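Local coordinates for protein putative L-alanine-DL-glutamate epimerase (PDB 3GO2) that probably acts as a magnesium-dependent racemase or epimerase of the mandelate racemase/muconate lactonizing enzyme family, within the enolase superfamily, at residues D9-D14 with E382-H387; S124-W129 with R160-N165; D213-L218 with D240-E245. All coordinates share one frame; numbering follows the deposited sequence.

Contact 1. Residues D9-D14 with E382-H387; sequences DTLCCD and EAILAH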
ATOM      1  N   ASP A   9      -9.125 -19.151  44.526  1.00 16.76           N
ATOM      2  CA  ASP A   9      -8.562 -20.495  44.606  1.00 17.69           C
ATOM      3  C   ASP A   9      -8.613 -21.168  43.243  1.00 17.62           C
ATOM      4  O   ASP A   9      -9.450 -20.819  42.399  1.00 17.00           O
ATOM      5  CB  ASP A   9      -9.380 -21.336  45.579  1.00 18.61           C
ATOM      6  CG  ASP A   9      -9.438 -20.750  46.983  1.00 21.83           C
ATOM      7  OD1 ASP A   9      -8.362 -20.474  47.544  1.00 24.16           O
ATOM      8  OD2 ASP A   9     -10.568 -20.579  47.509  1.00 26.29           O
ATOM      9  N   THR A  10      -7.733 -22.142  43.022  1.00 17.07           N
ATOM     10  CA  THR A  10      -7.807 -22.950  41.809  1.00 17.44           C
ATOM     11  C   THR A  10      -7.990 -24.401  42.184  1.00 17.16           C
ATOM     12  O   THR A  10      -7.497 -24.836  43.235  1.00 18.43           O
ATOM     13  CB  THR A  10      -6.533 -22.801  40.921  1.00 17.92           C
ATOM     14  OG1 THR A  10      -5.373 -23.150  41.675  1.00 18.74           O
ATOM     15  CG2 THR A  10      -6.382 -21.360  40.397  1.00 17.59           C
ATOM     16  N   LEU A  11      -8.710 -25.135  41.345  1.00 16.82           N
ATOM     17  CA  LEU A  11      -8.982 -26.553  41.539  1.00 17.46           C
ATOM     18  C   LEU A  11      -8.704 -27.310  40.257  1.00 17.37           C
ATOM     19  O   LEU A  11      -8.746 -26.745  39.166  1.00 16.85           O
ATOM     20  CB  LEU A  11     -10.444 -26.788  41.948  1.00 17.46           C
ATOM     21  CG  LEU A  11     -10.990 -26.219  43.264  1.00 19.05           C
ATOM     22  CD1 LEU A  11     -11.004 -24.667  43.357  1.00 21.22           C
ATOM     23  CD2 LEU A  11     -12.421 -26.753  43.469  1.00 19.03           C
ATOM     24  N   CYS A  12      -8.444 -28.598  40.376  1.00 17.83           N
ATOM     25  CA  CYS A  12      -8.122 -29.428  39.198  1.00 18.29           C
ATOM     26  C   CYS A  12      -8.681 -30.835  39.387  1.00 18.11           C
ATOM     27  O   CYS A  12      -8.681 -31.353  40.496  1.00 18.24           O
ATOM     28  CB  CYS A  12      -6.605 -29.440  39.020  1.00 19.02           C
ATOM     29  SG  CYS A  12      -6.007 -30.351  37.592  1.00 23.03           S
ATOM     30  N   CYS A  13      -9.212 -31.441  38.322  1.00 17.76           N
ATOM     31  CA  CYS A  13      -9.672 -32.816  38.394  1.00 17.93           C
ATOM     32  C   CYS A  13      -9.370 -33.574  37.119  1.00 17.86           C
ATOM     33  O   CYS A  13      -9.113 -32.993  36.050  1.00 18.08           O
ATOM     34  CB  CYS A  13     -11.167 -32.866  38.717  1.00 18.38           C
ATOM     35  SG  CYS A  13     -12.254 -32.365  37.357  1.00 18.50           S
ATOM     36  N   ASP A  14      -9.403 -34.892  37.235  1.00 17.59           N
ATOM     37  CA  ASP A  14      -9.148 -35.775  36.100  1.00 17.73           C
ATOM     38  C   ASP A  14     -10.244 -35.633  35.047  1.00 17.97           C
ATOM     39  O   ASP A  14     -11.429 -35.628  35.379  1.00 16.69           O
ATOM     40  CB  ASP A  14      -9.163 -37.237  36.573  1.00 17.95           C
ATOM     41  CG  ASP A  14      -8.776 -38.186  35.484  1.00 20.66           C
ATOM     42  OD1 ASP A  14      -7.707 -37.985  34.894  1.00 27.63           O
ATOM     43  OD2 ASP A  14      -9.553 -39.104  35.189  1.00 28.43           O
ATOM     44  N   GLU A 382     -16.959 -31.693  46.053  1.00 18.51           N
ATOM     45  CA  GLU A 382     -16.777 -33.089  46.452  1.00 19.00           C
ATOM     46  C   GLU A 382     -16.487 -33.986  45.236  1.00 18.47           C
ATOM     47  O   GLU A 382     -15.661 -34.918  45.306  1.00 18.45           O
ATOM     48  CB  GLU A 382     -18.001 -33.594  47.220  1.00 20.21           C
ATOM     49  CG  GLU A 382     -17.821 -35.011  47.760  1.00 22.02           C
ATOM     50  CD  GLU A 382     -18.958 -35.480  48.628  1.00 25.15           C
ATOM     51  OE1 GLU A 382     -19.987 -34.774  48.742  1.00 23.15           O
ATOM     52  OE2 GLU A 382     -18.776 -36.570  49.240  1.00 28.74           O
ATOM     53  N   ALA A 383     -17.164 -33.708  44.123  1.00 17.23           N
ATOM     54  CA  ALA A 383     -17.006 -34.530  42.914  1.00 17.22           C
ATOM     55  C   ALA A 383     -15.632 -34.302  42.280  1.00 16.76           C
ATOM     56  O   ALA A 383     -14.995 -35.242  41.810  1.00 17.60           O
ATOM     57  CB  ALA A 383     -18.111 -34.257  41.924  1.00 16.71           C
ATOM     58  N   ILE A 384     -15.150 -33.062  42.303  1.00 16.81           N
ATOM     59  CA  ILE A 384     -13.792 -32.750  41.851  1.00 17.32           C
ATOM     60  C   ILE A 384     -12.797 -33.604  42.619  1.00 17.85           C
ATOM     61  O   ILE A 384     -11.865 -34.164  42.060  1.00 17.93           O
ATOM     62  CB  ILE A 384     -13.486 -31.253  42.023  1.00 17.36           C
ATOM     63  CG1 ILE A 384     -14.232 -30.474  40.935  1.00 17.83           C
ATOM     64  CG2 ILE A 384     -11.979 -30.976  41.980  1.00 17.84           C
ATOM     65  CD1 ILE A 384     -14.226 -28.986  41.128  1.00 19.53           C
ATOM     66  N   LEU A 385     -12.999 -33.721  43.918  1.00 18.12           N
ATOM     67  CA  LEU A 385     -12.021 -34.450  44.735  1.00 19.71           C
ATOM     68  C   LEU A 385     -12.159 -35.961  44.605  1.00 20.01           C
ATOM     69  O   LEU A 385     -11.236 -36.691  44.973  1.00 21.43           O
ATOM     70  CB  LEU A 385     -12.103 -34.020  46.191  1.00 20.84           C
ATOM     71  CG  LEU A 385     -11.642 -32.585  46.441  1.00 22.03           C
ATOM     72  CD1 LEU A 385     -12.061 -32.123  47.856  1.00 22.63           C
ATOM     73  CD2 LEU A 385     -10.155 -32.383  46.195  1.00 24.52           C
ATOM     74  N   ALA A 386     -13.281 -36.438  44.071  1.00 19.86           N
ATOM     75  CA  ALA A 386     -13.470 -37.861  43.794  1.00 20.41           C
ATOM     76  C   ALA A 386     -12.773 -38.276  42.519  1.00 20.97           C
ATOM     77  O   ALA A 386     -12.664 -39.495  42.226  1.00 21.77           O
ATOM     78  CB  ALA A 386     -14.941 -38.198  43.707  1.00 20.33           C
ATOM     79  N   HIS A 387     -12.302 -37.275  41.764  1.00 20.22           N
ATOM     80  CA  HIS A 387     -11.576 -37.465  40.498  1.00 20.56           C
ATOM     81  C   HIS A 387     -10.216 -36.758  40.490  1.00 21.21           C
ATOM     82  O   HIS A 387      -9.943 -35.822  39.713  1.00 20.20           O
ATOM     83  CB  HIS A 387     -12.478 -36.993  39.350  1.00 20.54           C
ATOM     84  CG  HIS A 387     -13.686 -37.849  39.189  1.00 19.92           C
ATOM     85  ND1 HIS A 387     -13.637 -39.094  38.594  1.00 21.23           N
ATOM     86  CD2 HIS A 387     -14.961 -37.689  39.621  1.00 19.97           C
ATOM     87  CE1 HIS A 387     -14.844 -39.631  38.608  1.00 20.36           C
ATOM     88  NE2 HIS A 387     -15.664 -38.802  39.227  1.00 21.05           N
TER
HETATM   89  O   HOH W   1      -9.212 -33.331  42.329  1.00 18.21           O
HETATM   90  O   HOH W   2     -11.260 -39.949  37.370  1.00 27.66           O
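Leu11 holds CG beside its backbone N (chi1 -63°) and Ile384 holds CG1 likewise (chi1 -74°), which brings the two branched ends together at about a right angle, Leu11 CD2 lying 3.7 Å from Ile384 CD1. They join the first strand of the three-stranded antiparallel sheet of the enolase-type N-terminal domain to the chain's last helix, 381-386, which follows the C-terminal barrel. The other branch of Ile384, CG2, lies against the strand itself, 3.6 Å from Cys12 O and 3.9 Å from Cys13 CB. Asp14 N donates a nearly straight hydrogen bond of 2.7 Å to His387 O. Cys12 O and Ile384 O, both acceptors, are reconciled by a water that donates to each. Strand 19-27, the antiparallel neighbour of 5-14 in the sheet, pairs with Leu11 and Cys13 through backbone bonds and touches Ile384 through Phe22. The His387 ring turns outward, stacks on Trp351 and is fixed at NE2 by Glu354. A second water, in the plane of this ring at its edge, lies 2.8 Å from His387 ND1 and donates to Asp14 OD2 at 2.9 Å.

Contact 2. Residues S124-W129 with R160-N165; sequences SHCPTW and RAIKTN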
ATOM      1  N   SER A 124     -18.317 -31.230  17.598  1.00 14.65           N
ATOM      2  CA  SER A 124     -16.882 -31.145  17.318  1.00 14.95           C
ATOM      3  C   SER A 124     -16.132 -32.423  17.649  1.00 15.85           C
ATOM      4  O   SER A 124     -16.665 -33.316  18.322  1.00 16.36           O
ATOM      5  CB  SER A 124     -16.313 -29.943  18.063  1.00 15.51           C
ATOM      6  OG  SER A 124     -15.051 -29.549  17.543  1.00 14.36           O
ATOM      7  N   HIS A 125     -14.890 -32.528  17.186  1.00 15.65           N
ATOM      8  CA  HIS A 125     -14.082 -33.743  17.412  1.00 16.27           C
ATOM      9  C   HIS A 125     -14.870 -35.015  17.106  1.00 16.26           C
ATOM     10  O   HIS A 125     -14.922 -35.980  17.914  1.00 16.07           O
ATOM     11  CB  HIS A 125     -13.536 -33.746  18.822  1.00 15.95           C
ATOM     12  CG  HIS A 125     -12.744 -32.509  19.119  1.00 16.46           C
ATOM     13  ND1 HIS A 125     -13.287 -31.425  19.771  1.00 16.92           N
ATOM     14  CD2 HIS A 125     -11.492 -32.144  18.749  1.00 19.32           C
ATOM     15  CE1 HIS A 125     -12.386 -30.457  19.825  1.00 18.30           C
ATOM     16  NE2 HIS A 125     -11.289 -30.868  19.219  1.00 18.40           N
ATOM     17  N   CYS A 126     -15.441 -34.995  15.910  1.00 16.84           N
ATOM     18  CA  CYS A 126     -16.390 -36.000  15.435  1.00 16.79           C
ATOM     19  C   CYS A 126     -15.930 -36.513  14.086  1.00 16.96           C
ATOM     20  O   CYS A 126     -16.200 -35.876  13.064  1.00 18.68           O
ATOM     21  CB  CYS A 126     -17.760 -35.356  15.288  1.00 16.73           C
ATOM     22  SG  CYS A 126     -19.044 -36.530  14.692  1.00 19.15           S
ATOM     23  N   PRO A 127     -15.281 -37.682  14.050  1.00 17.71           N
ATOM     24  CA  PRO A 127     -15.112 -38.731  15.078  1.00 17.43           C
ATOM     25  C   PRO A 127     -13.788 -38.703  15.857  1.00 17.50           C
ATOM     26  O   PRO A 127     -13.356 -39.710  16.448  1.00 16.38           O
ATOM     27  CB  PRO A 127     -15.216 -40.022  14.244  1.00 17.82           C
ATOM     28  CG  PRO A 127     -14.731 -39.608  12.860  1.00 18.57           C
ATOM     29  CD  PRO A 127     -14.747 -38.123  12.742  1.00 17.36           C
ATOM     30  N   THR A 128     -13.143 -37.539  15.884  1.00 17.44           N
ATOM     31  CA  THR A 128     -11.826 -37.409  16.472  1.00 16.91           C
ATOM     32  C   THR A 128     -11.663 -37.993  17.881  1.00 17.62           C
ATOM     33  O   THR A 128     -10.695 -38.713  18.139  1.00 18.82           O
ATOM     34  CB  THR A 128     -11.439 -35.929  16.461  1.00 16.30           C
ATOM     35  OG1 THR A 128     -11.629 -35.417  15.147  1.00 17.23           O
ATOM     36  CG2 THR A 128     -10.034 -35.695  16.949  1.00 16.19           C
ATOM     37  N   TRP A 129     -12.598 -37.676  18.777  1.00 17.85           N
ATOM     38  CA  TRP A 129     -12.591 -38.196  20.136  1.00 18.72           C
ATOM     39  C   TRP A 129     -12.747 -39.718  20.193  1.00 17.96           C
ATOM     40  O   TRP A 129     -12.064 -40.360  20.963  1.00 18.90           O
ATOM     41  CB  TRP A 129     -13.683 -37.521  20.966  1.00 19.46           C
ATOM     42  CG  TRP A 129     -13.337 -36.191  21.606  1.00 19.81           C
ATOM     43  CD1 TRP A 129     -14.144 -35.481  22.452  1.00 23.06           C
ATOM     44  CD2 TRP A 129     -12.133 -35.414  21.466  1.00 20.44           C
ATOM     45  NE1 TRP A 129     -13.527 -34.320  22.839  1.00 20.77           N
ATOM     46  CE2 TRP A 129     -12.297 -34.253  22.247  1.00 21.34           C
ATOM     47  CE3 TRP A 129     -10.954 -35.572  20.735  1.00 21.61           C
ATOM     48  CZ2 TRP A 129     -11.325 -33.250  22.325  1.00 21.23           C
ATOM     49  CZ3 TRP A 129      -9.981 -34.593  20.831  1.00 21.74           C
ATOM     50  CH2 TRP A 129     -10.174 -33.442  21.617  1.00 22.41           C
ATOM     51  N   ARG A 160     -26.735 -30.652  13.088  1.00 19.29           N
ATOM     52  CA  ARG A 160     -26.785 -30.061  11.762  1.00 19.33           C
ATOM     53  C   ARG A 160     -25.408 -29.897  11.148  1.00 17.53           C
ATOM     54  O   ARG A 160     -25.311 -29.534   9.967  1.00 17.08           O
ATOM     55  CB  ARG A 160     -27.418 -28.688  11.837  1.00 20.25           C
ATOM     56  CG  ARG A 160     -28.827 -28.682  12.424  1.00 24.00           C
ATOM     57  CD  ARG A 160     -29.235 -27.286  12.794  1.00 28.05           C
ATOM     58  NE  ARG A 160     -30.556 -27.269  13.422  1.00 28.28           N
ATOM     59  CZ  ARG A 160     -31.233 -26.164  13.730  1.00 30.92           C
ATOM     60  NH1 ARG A 160     -30.726 -24.949  13.484  1.00 31.44           N
ATOM     61  NH2 ARG A 160     -32.430 -26.279  14.297  1.00 29.40           N
ATOM     62  N   ALA A 161     -24.375 -30.110  11.961  1.00 15.88           N
ATOM     63  CA  ALA A 161     -22.974 -29.934  11.540  1.00 15.76           C
ATOM     64  C   ALA A 161     -22.034 -30.725  12.431  1.00 15.54           C
ATOM     65  O   ALA A 161     -22.301 -30.902  13.618  1.00 16.34           O
ATOM     66  CB  ALA A 161     -22.597 -28.467  11.532  1.00 16.23           C
ATOM     67  N   ILE A 162     -20.947 -31.226  11.844  1.00 14.51           N
ATOM     68  CA  ILE A 162     -19.909 -31.956  12.567  1.00 14.13           C
ATOM     69  C   ILE A 162     -18.541 -31.461  12.112  1.00 14.38           C
ATOM     70  O   ILE A 162     -18.411 -31.009  10.972  1.00 14.68           O
ATOM     71  CB  ILE A 162     -20.000 -33.508  12.321  1.00 15.24           C
ATOM     72  CG1 ILE A 162     -19.870 -33.848  10.845  1.00 15.53           C
ATOM     73  CG2 ILE A 162     -21.319 -34.048  12.871  1.00 15.03           C
ATOM     74  CD1 ILE A 162     -20.005 -35.353  10.549  1.00 17.20           C
ATOM     75  N   LYS A 163     -17.541 -31.555  12.992  1.00 13.71           N
ATOM     76  CA  LYS A 163     -16.177 -31.195  12.651  1.00 13.58           C
ATOM     77  C   LYS A 163     -15.213 -32.332  12.861  1.00 14.22           C
ATOM     78  O   LYS A 163     -15.217 -32.950  13.910  1.00 14.94           O
ATOM     79  CB  LYS A 163     -15.713 -29.997  13.456  1.00 13.68           C
ATOM     80  CG  LYS A 163     -14.418 -29.389  12.913  1.00 13.93           C
ATOM     81  CD  LYS A 163     -14.055 -28.010  13.511  1.00 12.97           C
ATOM     82  CE  LYS A 163     -13.400 -28.064  14.888  1.00 13.75           C
ATOM     83  NZ  LYS A 163     -13.142 -26.688  15.458  1.00 15.59           N
ATOM     84  N   THR A 164     -14.377 -32.596  11.862  1.00 14.82           N
ATOM     85  CA  THR A 164     -13.328 -33.601  11.984  1.00 14.70           C
ATOM     86  C   THR A 164     -11.942 -32.966  11.812  1.00 15.27           C
ATOM     87  O   THR A 164     -11.818 -31.766  11.554  1.00 15.63           O
ATOM     88  CB  THR A 164     -13.520 -34.767  10.964  1.00 15.50           C
ATOM     89  OG1 THR A 164     -12.675 -35.857  11.340  1.00 15.35           O
ATOM     90  CG2 THR A 164     -13.261 -34.315   9.500  1.00 15.71           C
ATOM     91  N   ASN A 165     -10.919 -33.795  11.945  1.00 14.12           N
ATOM     92  CA  ASN A 165      -9.511 -33.381  11.828  1.00 15.44           C
ATOM     93  C   ASN A 165      -8.847 -34.265  10.754  1.00 15.99           C
ATOM     94  O   ASN A 165      -9.536 -34.759   9.848  1.00 16.15           O
ATOM     95  CB  ASN A 165      -8.827 -33.491  13.175  1.00 14.68           C
ATOM     96  CG  ASN A 165      -9.446 -32.584  14.232  1.00 14.87           C
ATOM     97  OD1 ASN A 165      -8.922 -31.479  14.524  1.00 19.58           O
ATOM     98  ND2 ASN A 165     -10.547 -33.021  14.809  1.00 13.07           N
TER
HETATM   99  O   HOH W   3     -12.692 -31.412  15.540  1.00 17.39           O
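The His125 ring and the Asn165 amide lie with their planes only 16° apart, His125 CD2 approaching Asn165 ND2 obliquely at 4.1 Å. Over the centre of one imidazole face sits Trp129 CZ2; the opposite face carries a water, offset toward the rim. Trp129 in turn takes His125 CB over the centre of its own ring, so imidazole and indole of the same segment brace each other. The water on the imidazole accepts from His125 N and, at 2.8 Å, from Asn165 ND2. That amide nitrogen also donates to Thr128 OG1 at 2.7 Å, 16° out of the amide plane; these two bonds at ND2, with OD1 bonded elsewhere, hold the amide's rotation.

In the backbone, Cys126 N donates to Lys163 O at 2.9 Å, nearly along the C=O axis, fastening the 124-129 turn to strand 161-168, the second strand of the TIM-like barrel. A cis peptide precedes Pro127, the N-cap residue of helix 128-132; its CD lies 3.4 Å from Thr164 OG1, a hydroxyl bonded to His202. Cys126 SG packs on Ile162 CG2 at 3.8 Å.

Lys163 turns at chi3 (80°) and passes CE alongside Ser124 OG at 3.5 Å, a hydroxyl that bonds Glu343. His125 and Lys163 bind 2-oxoglutarate, and His125 and Asn165 bind fumarate, although neither ligand occupies this chain. The contact thus gathers three ligand-binding residues on one patch, each positioned by second-shell partners: Asp345 holds His125 at ND1, a salt bridge to Glu245 and a hydrogen bond to Tyr122 hold the Lys163 amine, and Thr128 and the water hold Asn165.

Contact 3. Residues D213-L218 with D240-E245; sequences DVEILL and DLFWVE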
ATOM      1  N   ASP A 213     -27.419 -33.119   3.918  1.00 30.56           N
ATOM      2  CA  ASP A 213     -27.908 -32.006   4.742  1.00 30.18           C
ATOM      3  C   ASP A 213     -27.229 -31.763   6.106  1.00 28.23           C
ATOM      4  O   ASP A 213     -27.605 -30.844   6.833  1.00 30.68           O
ATOM      5  CB  ASP A 213     -29.388 -32.168   4.976  1.00 30.73           C
ATOM      6  CG  ASP A 213     -30.175 -32.155   3.690  1.00 32.85           C
ATOM      7  OD1 ASP A 213     -29.851 -31.356   2.794  1.00 36.05           O
ATOM      8  OD2 ASP A 213     -31.101 -32.961   3.566  1.00 37.59           O
ATOM      9  N   VAL A 214     -26.293 -32.602   6.487  1.00 24.53           N
ATOM     10  CA  VAL A 214     -25.492 -32.341   7.666  1.00 21.67           C
ATOM     11  C   VAL A 214     -24.212 -31.711   7.139  1.00 20.44           C
ATOM     12  O   VAL A 214     -23.596 -32.228   6.212  1.00 21.06           O
ATOM     13  CB  VAL A 214     -25.196 -33.631   8.443  1.00 21.25           C
ATOM     14  CG1 VAL A 214     -24.088 -33.405   9.478  1.00 20.62           C
ATOM     15  CG2 VAL A 214     -26.466 -34.111   9.119  1.00 20.95           C
ATOM     16  N   GLU A 215     -23.836 -30.570   7.703  1.00 18.32           N
ATOM     17  CA  GLU A 215     -22.641 -29.844   7.228  1.00 17.76           C
ATOM     18  C   GLU A 215     -21.380 -30.444   7.832  1.00 16.21           C
ATOM     19  O   GLU A 215     -21.400 -30.920   8.957  1.00 15.40           O
ATOM     20  CB  GLU A 215     -22.751 -28.385   7.631  1.00 18.38           C
ATOM     21  CG  GLU A 215     -23.855 -27.650   6.927  1.00 20.85           C
ATOM     22  CD  GLU A 215     -23.398 -26.979   5.672  1.00 25.01           C
ATOM     23  OE1 GLU A 215     -22.214 -27.118   5.307  1.00 23.92           O
ATOM     24  OE2 GLU A 215     -24.224 -26.290   5.060  1.00 26.64           O
ATOM     25  N   ILE A 216     -20.279 -30.428   7.078  1.00 15.42           N
ATOM     26  CA  ILE A 216     -19.009 -30.971   7.546  1.00 14.83           C
ATOM     27  C   ILE A 216     -17.985 -29.832   7.605  1.00 14.68           C
ATOM     28  O   ILE A 216     -17.802 -29.106   6.627  1.00 14.57           O
ATOM     29  CB  ILE A 216     -18.513 -32.098   6.612  1.00 14.86           C
ATOM     30  CG1 ILE A 216     -19.455 -33.315   6.731  1.00 15.78           C
ATOM     31  CG2 ILE A 216     -17.095 -32.523   6.956  1.00 17.06           C
ATOM     32  CD1 ILE A 216     -19.160 -34.420   5.742  1.00 17.56           C
ATOM     33  N   LEU A 217     -17.371 -29.676   8.772  1.00 13.68           N
ATOM     34  CA  LEU A 217     -16.283 -28.734   9.020  1.00 13.95           C
ATOM     35  C   LEU A 217     -14.991 -29.541   9.080  1.00 14.01           C
ATOM     36  O   LEU A 217     -14.973 -30.670   9.597  1.00 14.33           O
ATOM     37  CB  LEU A 217     -16.487 -28.002  10.357  1.00 13.02           C
ATOM     38  CG  LEU A 217     -17.643 -27.006  10.480  1.00 13.44           C
ATOM     39  CD1 LEU A 217     -19.084 -27.655  10.339  1.00 14.10           C
ATOM     40  CD2 LEU A 217     -17.491 -26.332  11.826  1.00 13.99           C
ATOM     41  N   LEU A 218     -13.897 -28.952   8.589  1.00 14.01           N
ATOM     42  CA  LEU A 218     -12.592 -29.594   8.577  1.00 14.30           C
ATOM     43  C   LEU A 218     -11.597 -28.708   9.326  1.00 14.53           C
ATOM     44  O   LEU A 218     -11.394 -27.566   8.953  1.00 15.99           O
ATOM     45  CB  LEU A 218     -12.095 -29.834   7.161  1.00 13.94           C
ATOM     46  CG  LEU A 218     -10.692 -30.435   7.011  1.00 14.17           C
ATOM     47  CD1 LEU A 218     -10.568 -31.828   7.691  1.00 16.54           C
ATOM     48  CD2 LEU A 218     -10.313 -30.527   5.519  1.00 15.98           C
ATOM     49  N   ASP A 240     -18.148 -30.281  -0.393  1.00 20.05           N
ATOM     50  CA  ASP A 240     -18.946 -29.275   0.278  1.00 20.15           C
ATOM     51  C   ASP A 240     -18.501 -29.151   1.738  1.00 18.50           C
ATOM     52  O   ASP A 240     -18.793 -30.026   2.540  1.00 17.93           O
ATOM     53  CB  ASP A 240     -20.418 -29.662   0.213  1.00 21.43           C
ATOM     54  CG  ASP A 240     -21.322 -28.677   0.915  1.00 23.94           C
ATOM     55  OD1 ASP A 240     -20.989 -27.474   0.980  1.00 26.82           O
ATOM     56  OD2 ASP A 240     -22.399 -29.126   1.369  1.00 28.71           O
ATOM     57  N   LEU A 241     -17.741 -28.102   2.067  1.00 17.40           N
ATOM     58  CA  LEU A 241     -17.275 -27.897   3.446  1.00 16.41           C
ATOM     59  C   LEU A 241     -17.784 -26.579   4.022  1.00 16.13           C
ATOM     60  O   LEU A 241     -17.652 -25.516   3.407  1.00 16.68           O
ATOM     61  CB  LEU A 241     -15.743 -27.908   3.524  1.00 15.86           C
ATOM     62  CG  LEU A 241     -15.078 -29.195   3.024  1.00 16.49           C
ATOM     63  CD1 LEU A 241     -13.568 -29.077   2.859  1.00 17.89           C
ATOM     64  CD2 LEU A 241     -15.421 -30.322   3.991  1.00 18.88           C
ATOM     65  N   PHE A 242     -18.322 -26.658   5.227  1.00 15.05           N
ATOM     66  CA  PHE A 242     -18.874 -25.509   5.945  1.00 14.47           C
ATOM     67  C   PHE A 242     -17.766 -24.511   6.232  1.00 14.63           C
ATOM     68  O   PHE A 242     -17.923 -23.308   6.054  1.00 14.81           O
ATOM     69  CB  PHE A 242     -19.492 -26.030   7.234  1.00 15.19           C
ATOM     70  CG  PHE A 242     -20.112 -24.996   8.119  1.00 14.20           C
ATOM     71  CD1 PHE A 242     -21.491 -24.845   8.171  1.00 14.69           C
ATOM     72  CD2 PHE A 242     -19.342 -24.245   8.990  1.00 13.28           C
ATOM     73  CE1 PHE A 242     -22.054 -23.944   9.050  1.00 14.91           C
ATOM     74  CE2 PHE A 242     -19.919 -23.318   9.842  1.00 13.99           C
ATOM     75  CZ  PHE A 242     -21.271 -23.186   9.890  1.00 14.82           C
ATOM     76  N   TRP A 243     -16.623 -25.038   6.653  1.00 14.41           N
ATOM     77  CA  TRP A 243     -15.411 -24.269   6.732  1.00 13.49           C
ATOM     78  C   TRP A 243     -14.192 -25.185   6.729  1.00 13.15           C
ATOM     79  O   TRP A 243     -14.283 -26.379   7.063  1.00 14.37           O
ATOM     80  CB  TRP A 243     -15.409 -23.282   7.912  1.00 14.04           C
ATOM     81  CG  TRP A 243     -15.141 -23.754   9.324  1.00 13.54           C
ATOM     82  CD1 TRP A 243     -14.232 -24.693   9.748  1.00 13.57           C
ATOM     83  CD2 TRP A 243     -15.721 -23.196  10.499  1.00 12.33           C
ATOM     84  NE1 TRP A 243     -14.240 -24.774  11.117  1.00 14.26           N
ATOM     85  CE2 TRP A 243     -15.132 -23.849  11.609  1.00 14.05           C
ATOM     86  CE3 TRP A 243     -16.668 -22.176  10.732  1.00 13.53           C
ATOM     87  CZ2 TRP A 243     -15.484 -23.543  12.917  1.00 12.94           C
ATOM     88  CZ3 TRP A 243     -17.014 -21.877  12.024  1.00 13.71           C
ATOM     89  CH2 TRP A 243     -16.423 -22.559  13.116  1.00 14.31           C
ATOM     90  N   VAL A 244     -13.046 -24.593   6.393  1.00 12.24           N
ATOM     91  CA  VAL A 244     -11.743 -25.215   6.609  1.00 12.43           C
ATOM     92  C   VAL A 244     -11.006 -24.289   7.580  1.00 12.68           C
ATOM     93  O   VAL A 244     -10.835 -23.095   7.342  1.00 13.51           O
ATOM     94  CB  VAL A 244     -10.931 -25.369   5.330  1.00 13.09           C
ATOM     95  CG1 VAL A 244      -9.558 -25.970   5.644  1.00 14.33           C
ATOM     96  CG2 VAL A 244     -11.680 -26.208   4.334  1.00 15.21           C
ATOM     97  N   GLU A 245     -10.633 -24.863   8.714  1.00 12.59           N
ATOM     98  CA  GLU A 245     -10.064 -24.137   9.831  1.00 13.04           C
ATOM     99  C   GLU A 245      -8.560 -24.292   9.856  1.00 13.41           C
ATOM    100  O   GLU A 245      -8.033 -25.422   9.872  1.00 13.86           O
ATOM    101  CB  GLU A 245     -10.693 -24.683  11.114  1.00 13.31           C
ATOM    102  CG  GLU A 245     -10.370 -23.971  12.367  1.00 14.24           C
ATOM    103  CD  GLU A 245     -11.210 -24.489  13.569  1.00 17.95           C
ATOM    104  OE1 GLU A 245     -10.822 -24.189  14.711  1.00 18.40           O
ATOM    105  OE2 GLU A 245     -12.264 -25.144  13.374  1.00 17.42           O
TER
HETATM  106  O   HOH W   4     -20.776 -29.303   4.510  1.00 17.57           O
HETATM  107  O   HOH W   5     -21.208 -25.758   3.090  1.00 28.64           O
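Strands 215-218 and 243-245 run parallel, their axes 5.0 Å apart at closest and 20° from alignment. Leu218 bonds through both its N and its O: Leu218 N donates to Trp243 O at 3.0 Å, and Leu218 O accepts from Glu245 N at 2.8 Å. Ile216 O takes Phe242 N at 2.9 Å. Leu217 spreads its two methyls against two aromatic residues. Its CD1 lies 3.5 Å from Phe242 CB, the two side chains side by side and pointing the same way, while CD2 makes a CH-pi contact over one face of Trp243, 3.7 Å from the centroid of the five-membered ring. The Trp243 chi1 of 78°, with CG between backbone N and carbonyl carbon, swings the indole back across Leu217. Through helix 226-235 the strands form a right-handed beta-alpha-beta unit of the TIM-like barrel. Leu218 and Val244 lie on the other side of the sheet from Leu217 and Trp243, and Leu218 packs on Leu199 of helix 193-210. Glu215 sets its carboxylate at the edge of the Phe242 ring, the planes 77° apart. Two waters join Glu215 OE1 to Asp240 O and OD1, and Asp240 OD2 makes a salt bridge with Arg193 of the second subunit. Trp243 NE1 gives a weak bond to Glu245 OE2; this carboxylate pairs with Lys163 and, with Asp219 and Glu269, binds the magnesium ion.

How the contacts relate
Contacts 2 and 3 are buried neighbours, their centres about 10 Å apart, in the same barrel sheet: strands 161-168 and 215-219 lie side by side. They meet through a probable hydrogen bond of Ile162 O with Leu217 N (2.8 Å), the packing of Lys163 CG on Leu217 CB and the Lys163-Glu245 salt bridge. Contact 1 is only partly buried and lies away from the annotated sites, its centre about 28 Å from that of contact 2 and 36 Å from that of contact 3. It closes the N-terminal sheet against the C-terminal helix by one backbone bond, waters and a small apolar patch. Contact 3 relies on three backbone bonds between parallel segments and large apolar side chains, whereas contact 2 mixes loop-to-strand bonding with polar ligand-binding groups.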